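Local coordinates for putative GTP pyrophosphokinase (Streptococcus mutans, PDB 3L9D), which probably transfers pyrophosphate from ATP to GTP, the first step of ppGpp synthesis, at residues A[70-76]-A[107-113]; A[129-133]-A[154-158]; A[99-105]-A[168-172]. All coordinates share one frame; numbering follows the deposited sequence.

How the contacts relate
All three contacts lie on one mixed five-stranded sheet, ordered 73-78, 106-112, 164-176, 150-161, 132-139. Contact 1 pairs the strands at one border and contact 2 those at the other, their centres about 17 Å apart. Contact 3 sets the loop entering strand 106-112 against the central strand 164-176; its centre is about 10 Å from that of contact 2 and about 18 Å from that of contact 1. Along the chain contact 1 closes before contact 2 opens, contact 2 nests inside the loop closed by contact 3, and contacts 1 and 3 interleave. Strand 164-176 bonds to the inner strand of each border pair and so ties the three contacts into one sheet.

Contact 1 of 3, residues A[70-76]-A[107-113]; sequences PIEFVTG and GLRIMVQ
One face of the F73 ring is covered by M111, whose CB stands 3.7 Å from the ring centroid, close to the ring normal, in a CH-pi contact. SD lies obliquely to the same ring, a Met-aromatic contact, and M111 CE reaches F73 CE1. The methionine chain is bent at both chi2 (59°) and chi3 (69°), which folds it along the phenyl group; an unbranched, flexible thioether suits such a flat partner. A second flat group, the R109 guanidinium, meets a water at its edge, in plane, and this water also bonds T75 OG1. Beside this water bridge, T75 OG1 also touches R109 CB at 3.2 Å. E72 crosses Q113, carboxylate and amide planes 20° apart.

On the face that carries I110 and V74, I71 CG1 meets I110 CG2 at 3.6 Å; branched aliphatic residues suit this buried side, where helix 42-64 covers I71 and L108. G76 passes L108 closely, with CA atoms 4.2 Å apart, and G76 CA lies 3.3 Å from G107 O.

The backbone ladder binds T75 and R109 reciprocally, and M111 N donates to F73 O at 2.9 Å. M111 O accepts twice, from E72 N at 2.7 Å and from F73 N at 3.3 Å. Two successive residues facing one across an antiparallel pair make a classic beta bulge, here at the border of the mixed sheet of this RelA/SpoT-family domain.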
# COMPACT_ATOMS: atom_id res chain seq x y z
N PRO A 70 14.19 -5.62 0.15
CA PRO A 70 13.42 -4.49 -0.39
C PRO A 70 12.26 -4.13 0.52
O PRO A 70 11.78 -3.00 0.50
CB PRO A 70 12.87 -5.04 -1.71
CG PRO A 70 13.65 -6.30 -1.98
CD PRO A 70 14.04 -6.84 -0.66
N ILE A 71 11.80 -5.10 1.32
CA ILE A 71 10.67 -4.88 2.21
C ILE A 71 11.16 -4.70 3.64
O ILE A 71 11.97 -5.49 4.14
CB ILE A 71 9.66 -6.05 2.16
CG1 ILE A 71 9.09 -6.23 0.76
CG2 ILE A 71 8.53 -5.83 3.14
CD1 ILE A 71 8.05 -7.36 0.66
N GLU A 72 10.68 -3.65 4.31
CA GLU A 72 11.09 -3.41 5.68
C GLU A 72 10.06 -3.96 6.62
O GLU A 72 10.39 -4.65 7.57
CB GLU A 72 11.33 -1.93 5.95
CG GLU A 72 12.78 -1.56 5.82
CD GLU A 72 13.11 -0.31 6.61
OE1 GLU A 72 12.51 0.75 6.33
OE2 GLU A 72 13.98 -0.40 7.50
N PHE A 73 8.79 -3.63 6.37
CA PHE A 73 7.70 -4.28 7.08
C PHE A 73 6.36 -4.14 6.39
O PHE A 73 6.26 -3.50 5.36
CB PHE A 73 7.62 -3.79 8.52
CG PHE A 73 7.27 -2.36 8.65
CD1 PHE A 73 5.96 -1.97 8.91
CD2 PHE A 73 8.27 -1.38 8.55
CE1 PHE A 73 5.63 -0.61 9.06
CE2 PHE A 73 7.95 -0.02 8.71
CZ PHE A 73 6.63 0.36 8.95
N VAL A 74 5.34 -4.73 6.98
CA VAL A 74 4.09 -4.91 6.28
C VAL A 74 2.91 -4.76 7.21
O VAL A 74 2.82 -5.45 8.23
CB VAL A 74 4.03 -6.32 5.67
CG1 VAL A 74 2.67 -6.57 5.04
CG2 VAL A 74 5.16 -6.51 4.68
N THR A 75 2.00 -3.87 6.83
CA THR A 75 0.77 -3.64 7.57
C THR A 75 -0.41 -3.89 6.64
O THR A 75 -0.23 -4.11 5.45
CB THR A 75 0.73 -2.20 8.08
OG1 THR A 75 0.62 -1.30 6.96
CG2 THR A 75 2.01 -1.89 8.83
N GLY A 76 -1.63 -3.87 7.18
CA GLY A 76 -2.79 -4.08 6.33
C GLY A 76 -4.09 -4.25 7.09
O GLY A 76 -4.12 -4.79 8.19
N GLY A 107 -6.82 -3.83 1.94
CA GLY A 107 -5.75 -2.90 1.66
C GLY A 107 -4.46 -3.27 2.36
O GLY A 107 -4.46 -3.52 3.56
N LEU A 108 -3.35 -3.31 1.61
CA LEU A 108 -2.07 -3.67 2.20
C LEU A 108 -1.00 -2.62 1.97
O LEU A 108 -1.03 -1.91 0.98
CB LEU A 108 -1.58 -5.02 1.67
CG LEU A 108 -2.19 -6.23 2.38
CD1 LEU A 108 -3.06 -7.02 1.46
CD2 LEU A 108 -1.09 -7.09 2.98
N ARG A 109 -0.06 -2.54 2.89
CA ARG A 109 1.02 -1.58 2.78
C ARG A 109 2.36 -2.25 2.93
O ARG A 109 2.63 -2.88 3.94
CB ARG A 109 0.89 -0.49 3.84
CG ARG A 109 -0.31 0.37 3.64
CD ARG A 109 -0.07 1.75 4.16
NE ARG A 109 -1.22 2.60 3.87
CZ ARG A 109 -1.85 3.33 4.77
NH1 ARG A 109 -1.42 3.33 6.04
NH2 ARG A 109 -2.91 4.07 4.41
N ILE A 110 3.22 -2.09 1.92
CA ILE A 110 4.57 -2.61 2.00
C ILE A 110 5.51 -1.43 2.20
O ILE A 110 5.67 -0.60 1.31
CB ILE A 110 4.92 -3.42 0.74
CG1 ILE A 110 3.95 -4.61 0.62
CG2 ILE A 110 6.37 -3.86 0.76
CD1 ILE A 110 4.14 -5.51 -0.60
N MET A 111 6.09 -1.34 3.39
CA MET A 111 7.03 -0.27 3.73
C MET A 111 8.45 -0.64 3.30
O MET A 111 9.01 -1.62 3.76
CB MET A 111 6.99 0.04 5.23
CG MET A 111 6.41 1.41 5.56
SD MET A 111 4.72 1.64 4.95
CE MET A 111 3.83 0.50 6.02
N VAL A 112 9.01 0.16 2.40
CA VAL A 112 10.37 -0.04 1.91
C VAL A 112 11.28 1.05 2.44
O VAL A 112 10.81 2.13 2.77
CB VAL A 112 10.45 -0.01 0.36
CG1 VAL A 112 9.64 -1.17 -0.27
CG2 VAL A 112 10.00 1.37 -0.18
N GLN A 113 12.58 0.75 2.53
CA GLN A 113 13.57 1.70 3.00
C GLN A 113 13.95 2.79 1.99
O GLN A 113 14.07 3.96 2.36
CB GLN A 113 14.83 0.99 3.51
CG GLN A 113 15.72 1.95 4.34
CD GLN A 113 17.02 1.36 4.86
OE1 GLN A 113 17.48 0.29 4.41
NE2 GLN A 113 17.65 2.07 5.79
O HOH W 1 13.68 -1.83 2.65
O HOH W 2 0.31 1.46 7.28

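Contact 2 of 3, residues A[129-133]-A[154-158]; sequences KDMKV and IVEYP
E156 N donates to K132 O at 3.0 Å, and K132 N returns a bond to E156 O at 3.1 Å. This reciprocal exchange makes K132 and E156 an antiparallel hydrogen-bonded pair. The carbonyls also receive CA-H contacts: V155 CA approaches K132 O, and M131 CA lies 3.3 Å from E156 O. K132 and E156 share the more open face of the sheet, where long charged chains are at ease; their charged ends do not touch.

The other face is apolar. V133 and V155 form the next, non-hydrogen-bonded pair, with V133 CG2 4.1 Å from V155 CG1, and M131 SD comes up to the same methyl at 4.2 Å. Beta-branched valines suit extended strands and present compact methyl surfaces here. M131 CB sits at the edge of the Y157 ring, in its plane, 4.0 Å from CD1. With chi1 at -174° the Y157 ring points away from its own N and comes to lie alongside D130 and M131. D130 O approaches Y157 CD1 at 3.4 Å, while the D130 carboxylate stands nearly perpendicular to the ring and forms salt bridges with K54 and R128.

These residues belong to the hairpin of strands 132-139 and 150-161. Helix 42-64 covers its apolar face, with L51 and F55 against M131 and E50 bonded to Y157 OH, while strand 164-176 continues the sheet beyond V155 and Y157.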
# COMPACT_ATOMS: atom_id res chain seq x y z
N LYS A 129 2.55 -16.29 -8.46
CA LYS A 129 1.52 -17.07 -9.12
C LYS A 129 0.27 -17.27 -8.25
O LYS A 129 -0.73 -17.82 -8.73
CB LYS A 129 2.06 -18.45 -9.52
CG LYS A 129 2.61 -18.52 -10.93
CD LYS A 129 3.73 -17.51 -11.15
CE LYS A 129 4.05 -17.34 -12.64
NZ LYS A 129 4.20 -18.67 -13.32
N ASP A 130 0.33 -16.85 -6.99
CA ASP A 130 -0.81 -17.03 -6.08
C ASP A 130 -1.71 -15.81 -6.05
O ASP A 130 -2.61 -15.71 -5.23
CB ASP A 130 -0.35 -17.35 -4.66
CG ASP A 130 0.41 -16.20 -4.01
OD1 ASP A 130 1.02 -15.38 -4.74
OD2 ASP A 130 0.42 -16.15 -2.75
N MET A 131 -1.43 -14.87 -6.94
CA MET A 131 -2.25 -13.70 -7.14
C MET A 131 -1.88 -13.24 -8.52
O MET A 131 -0.87 -13.66 -9.07
CB MET A 131 -1.94 -12.62 -6.09
CG MET A 131 -0.55 -12.01 -6.20
SD MET A 131 0.02 -11.07 -4.76
CE MET A 131 0.19 -12.37 -3.55
N LYS A 132 -2.71 -12.38 -9.10
CA LYS A 132 -2.39 -11.81 -10.40
C LYS A 132 -2.46 -10.28 -10.31
O LYS A 132 -3.45 -9.72 -9.83
CB LYS A 132 -3.35 -12.34 -11.46
CG LYS A 132 -2.93 -12.00 -12.89
CD LYS A 132 -3.71 -10.81 -13.47
CE LYS A 132 -3.16 -10.38 -14.84
NZ LYS A 132 -4.17 -9.62 -15.61
N VAL A 133 -1.40 -9.62 -10.76
CA VAL A 133 -1.38 -8.16 -10.84
C VAL A 133 -2.30 -7.66 -11.98
O VAL A 133 -2.14 -8.05 -13.12
CB VAL A 133 0.06 -7.66 -11.04
CG1 VAL A 133 0.11 -6.16 -11.17
CG2 VAL A 133 0.92 -8.13 -9.87
N ILE A 154 -3.02 -3.29 -7.74
CA ILE A 154 -4.22 -4.03 -7.46
C ILE A 154 -3.99 -5.47 -7.88
O ILE A 154 -3.47 -5.74 -8.96
CB ILE A 154 -5.46 -3.43 -8.16
CG1 ILE A 154 -5.65 -1.96 -7.76
CG2 ILE A 154 -6.71 -4.25 -7.85
CD1 ILE A 154 -5.72 -1.70 -6.25
N VAL A 155 -4.35 -6.39 -6.99
CA VAL A 155 -4.18 -7.80 -7.25
C VAL A 155 -5.50 -8.53 -7.06
O VAL A 155 -6.29 -8.17 -6.18
CB VAL A 155 -3.05 -8.42 -6.37
CG1 VAL A 155 -1.68 -7.85 -6.76
CG2 VAL A 155 -3.34 -8.25 -4.85
N GLU A 156 -5.76 -9.50 -7.93
CA GLU A 156 -6.83 -10.46 -7.72
C GLU A 156 -6.24 -11.60 -6.92
O GLU A 156 -5.20 -12.17 -7.30
CB GLU A 156 -7.33 -11.04 -9.03
CG GLU A 156 -8.11 -10.11 -9.88
CD GLU A 156 -8.55 -10.77 -11.18
OE1 GLU A 156 -8.28 -11.98 -11.36
OE2 GLU A 156 -9.16 -10.07 -12.01
N TYR A 157 -6.89 -11.93 -5.81
CA TYR A 157 -6.39 -12.93 -4.89
C TYR A 157 -7.48 -13.96 -4.63
O TYR A 157 -8.57 -13.61 -4.17
CB TYR A 157 -5.96 -12.27 -3.58
CG TYR A 157 -5.31 -13.26 -2.65
CD1 TYR A 157 -4.00 -13.67 -2.86
CD2 TYR A 157 -6.01 -13.80 -1.58
CE1 TYR A 157 -3.40 -14.60 -2.01
CE2 TYR A 157 -5.42 -14.74 -0.73
CZ TYR A 157 -4.11 -15.12 -0.95
OH TYR A 157 -3.52 -16.03 -0.13
N PRO A 158 -7.20 -15.22 -4.96
CA PRO A 158 -8.17 -16.28 -4.69
C PRO A 158 -8.08 -16.71 -3.24
O PRO A 158 -7.02 -17.13 -2.77
CB PRO A 158 -7.71 -17.42 -5.61
CG PRO A 158 -6.89 -16.76 -6.68
CD PRO A 158 -6.20 -15.64 -5.96

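Contact 3 of 3, residues A[99-105]-A[168-172]; sequences TQDMQDI and IMAEI
M169 extends its thioether under the turn that follows helix 98-101, and its SD overlaps Q103 CG at 3.9 Å. From there the chain, bent at chi3 (-80°), brings CE among backbone carbonyls: Q100 O is 3.3 Å away, with T99 O and M102 O a little farther. A long, flexible apolar side chain suits this place, since it can follow the curve of the turn and fill its concave side. Q103 lies over the sulfur with its aliphatic part and sends its amide NE2 to Q135 of the hairpin.

No direct hydrogen bond joins the two segments; ordered waters mediate instead. One is 2.9 Å from T99 O and also contacts M102 O, while accepting from M169 N. A second accepts from I105 N and lies 2.7 Å from M169 O, with M102 O again nearby. They bridge the point where the chain leaves helix 98-101, at M102, and turns into strand 106-112, which then runs parallel to 164-176 as its neighbour in the mixed sheet of the RelA/SpoT domain. M102 itself turns its side chain from the strand to pack on helix 81-91.

Farther along, D104 CB rests on E171 CB at 3.5 Å, so the two acidic residues touch through their methylenes. Their like-charged carboxylates come near each other, D104 OD2 lying 4.3 Å from E171 OE1; as in relatives, this pair probably serves the magnesium site. A weakly held water lies between them; E171 OE1 also accepts from Q173, and K79 and R91 form long, weak ion pairs with D104.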
# COMPACT_ATOMS: atom_id res chain seq x y z
N THR A 99 -17.72 -6.96 -5.12
CA THR A 99 -16.57 -7.82 -5.26
C THR A 99 -15.92 -7.63 -6.62
O THR A 99 -14.71 -7.54 -6.72
CB THR A 99 -16.93 -9.30 -5.03
OG1 THR A 99 -17.01 -9.56 -3.62
CG2 THR A 99 -15.87 -10.19 -5.64
N GLN A 100 -16.73 -7.56 -7.67
CA GLN A 100 -16.16 -7.48 -9.01
C GLN A 100 -15.68 -6.06 -9.36
O GLN A 100 -14.83 -5.91 -10.22
CB GLN A 100 -17.14 -8.03 -10.06
CG GLN A 100 -18.14 -7.02 -10.59
CD GLN A 100 -18.87 -7.54 -11.84
OE1 GLN A 100 -19.09 -6.81 -12.81
NE2 GLN A 100 -19.26 -8.82 -11.80
N ASP A 101 -16.19 -5.04 -8.68
CA ASP A 101 -15.90 -3.67 -9.09
C ASP A 101 -15.08 -2.82 -8.11
O ASP A 101 -14.46 -1.84 -8.53
CB ASP A 101 -17.19 -2.92 -9.47
CG ASP A 101 -17.71 -3.29 -10.87
OD1 ASP A 101 -17.02 -4.01 -11.63
OD2 ASP A 101 -18.83 -2.83 -11.20
N MET A 102 -15.08 -3.15 -6.83
CA MET A 102 -14.29 -2.38 -5.87
C MET A 102 -12.89 -3.00 -5.66
O MET A 102 -12.75 -4.21 -5.42
CB MET A 102 -15.04 -2.18 -4.54
CG MET A 102 -14.28 -1.29 -3.55
SD MET A 102 -15.30 -0.35 -2.39
CE MET A 102 -16.53 0.31 -3.52
N GLN A 103 -11.86 -2.17 -5.75
CA GLN A 103 -10.49 -2.64 -5.88
C GLN A 103 -9.70 -2.68 -4.59
O GLN A 103 -8.72 -3.40 -4.48
CB GLN A 103 -9.72 -1.78 -6.90
CG GLN A 103 -10.25 -1.87 -8.33
CD GLN A 103 -9.46 -1.00 -9.30
OE1 GLN A 103 -9.08 0.12 -8.98
NE2 GLN A 103 -9.22 -1.52 -10.50
N ASP A 104 -10.11 -1.87 -3.61
CA ASP A 104 -9.31 -1.67 -2.42
C ASP A 104 -10.03 -2.02 -1.12
O ASP A 104 -9.79 -1.41 -0.08
CB ASP A 104 -8.82 -0.22 -2.36
CG ASP A 104 -9.96 0.81 -2.40
OD1 ASP A 104 -11.12 0.46 -2.72
OD2 ASP A 104 -9.70 2.00 -2.10
N ILE A 105 -10.92 -2.99 -1.16
CA ILE A 105 -11.56 -3.40 0.08
C ILE A 105 -10.47 -3.94 1.03
O ILE A 105 -10.23 -3.37 2.10
CB ILE A 105 -12.71 -4.38 -0.17
CG1 ILE A 105 -13.80 -3.65 -0.97
CG2 ILE A 105 -13.25 -4.94 1.15
CD1 ILE A 105 -15.06 -4.45 -1.18
N ILE A 168 -11.14 -12.09 -4.66
CA ILE A 168 -11.24 -10.71 -4.16
C ILE A 168 -10.12 -9.79 -4.69
O ILE A 168 -9.08 -10.25 -5.14
CB ILE A 168 -11.25 -10.65 -2.61
CG1 ILE A 168 -9.92 -11.15 -2.03
CG2 ILE A 168 -12.41 -11.48 -2.06
CD1 ILE A 168 -8.92 -10.08 -1.78
N MET A 169 -10.33 -8.48 -4.64
CA MET A 169 -9.27 -7.57 -5.06
C MET A 169 -8.67 -6.86 -3.85
O MET A 169 -9.39 -6.41 -2.96
CB MET A 169 -9.79 -6.55 -6.07
CG MET A 169 -9.73 -7.03 -7.52
SD MET A 169 -10.24 -5.72 -8.67
CE MET A 169 -12.02 -5.82 -8.53
N ALA A 170 -7.35 -6.78 -3.83
CA ALA A 170 -6.66 -6.10 -2.75
C ALA A 170 -5.83 -4.94 -3.30
O ALA A 170 -5.23 -5.05 -4.38
CB ALA A 170 -5.79 -7.07 -1.98
N GLU A 171 -5.80 -3.83 -2.59
CA GLU A 171 -4.89 -2.76 -2.98
C GLU A 171 -3.61 -2.76 -2.14
O GLU A 171 -3.64 -2.56 -0.93
CB GLU A 171 -5.57 -1.41 -2.88
CG GLU A 171 -4.56 -0.30 -2.96
CD GLU A 171 -5.20 1.04 -3.20
OE1 GLU A 171 -5.43 1.76 -2.20
OE2 GLU A 171 -5.48 1.35 -4.39
N ILE A 172 -2.49 -3.01 -2.80
CA ILE A 172 -1.19 -2.95 -2.17
C ILE A 172 -0.52 -1.60 -2.43
O ILE A 172 -0.26 -1.24 -3.58
CB ILE A 172 -0.28 -4.05 -2.74
CG1 ILE A 172 -0.95 -5.40 -2.56
CG2 ILE A 172 1.07 -4.04 -2.08
CD1 ILE A 172 -0.44 -6.45 -3.52
O HOH W 3 -13.00 -6.96 -4.46
O HOH W 4 -11.72 -5.04 -2.98
O HOH W 5 -8.57 2.65 -4.65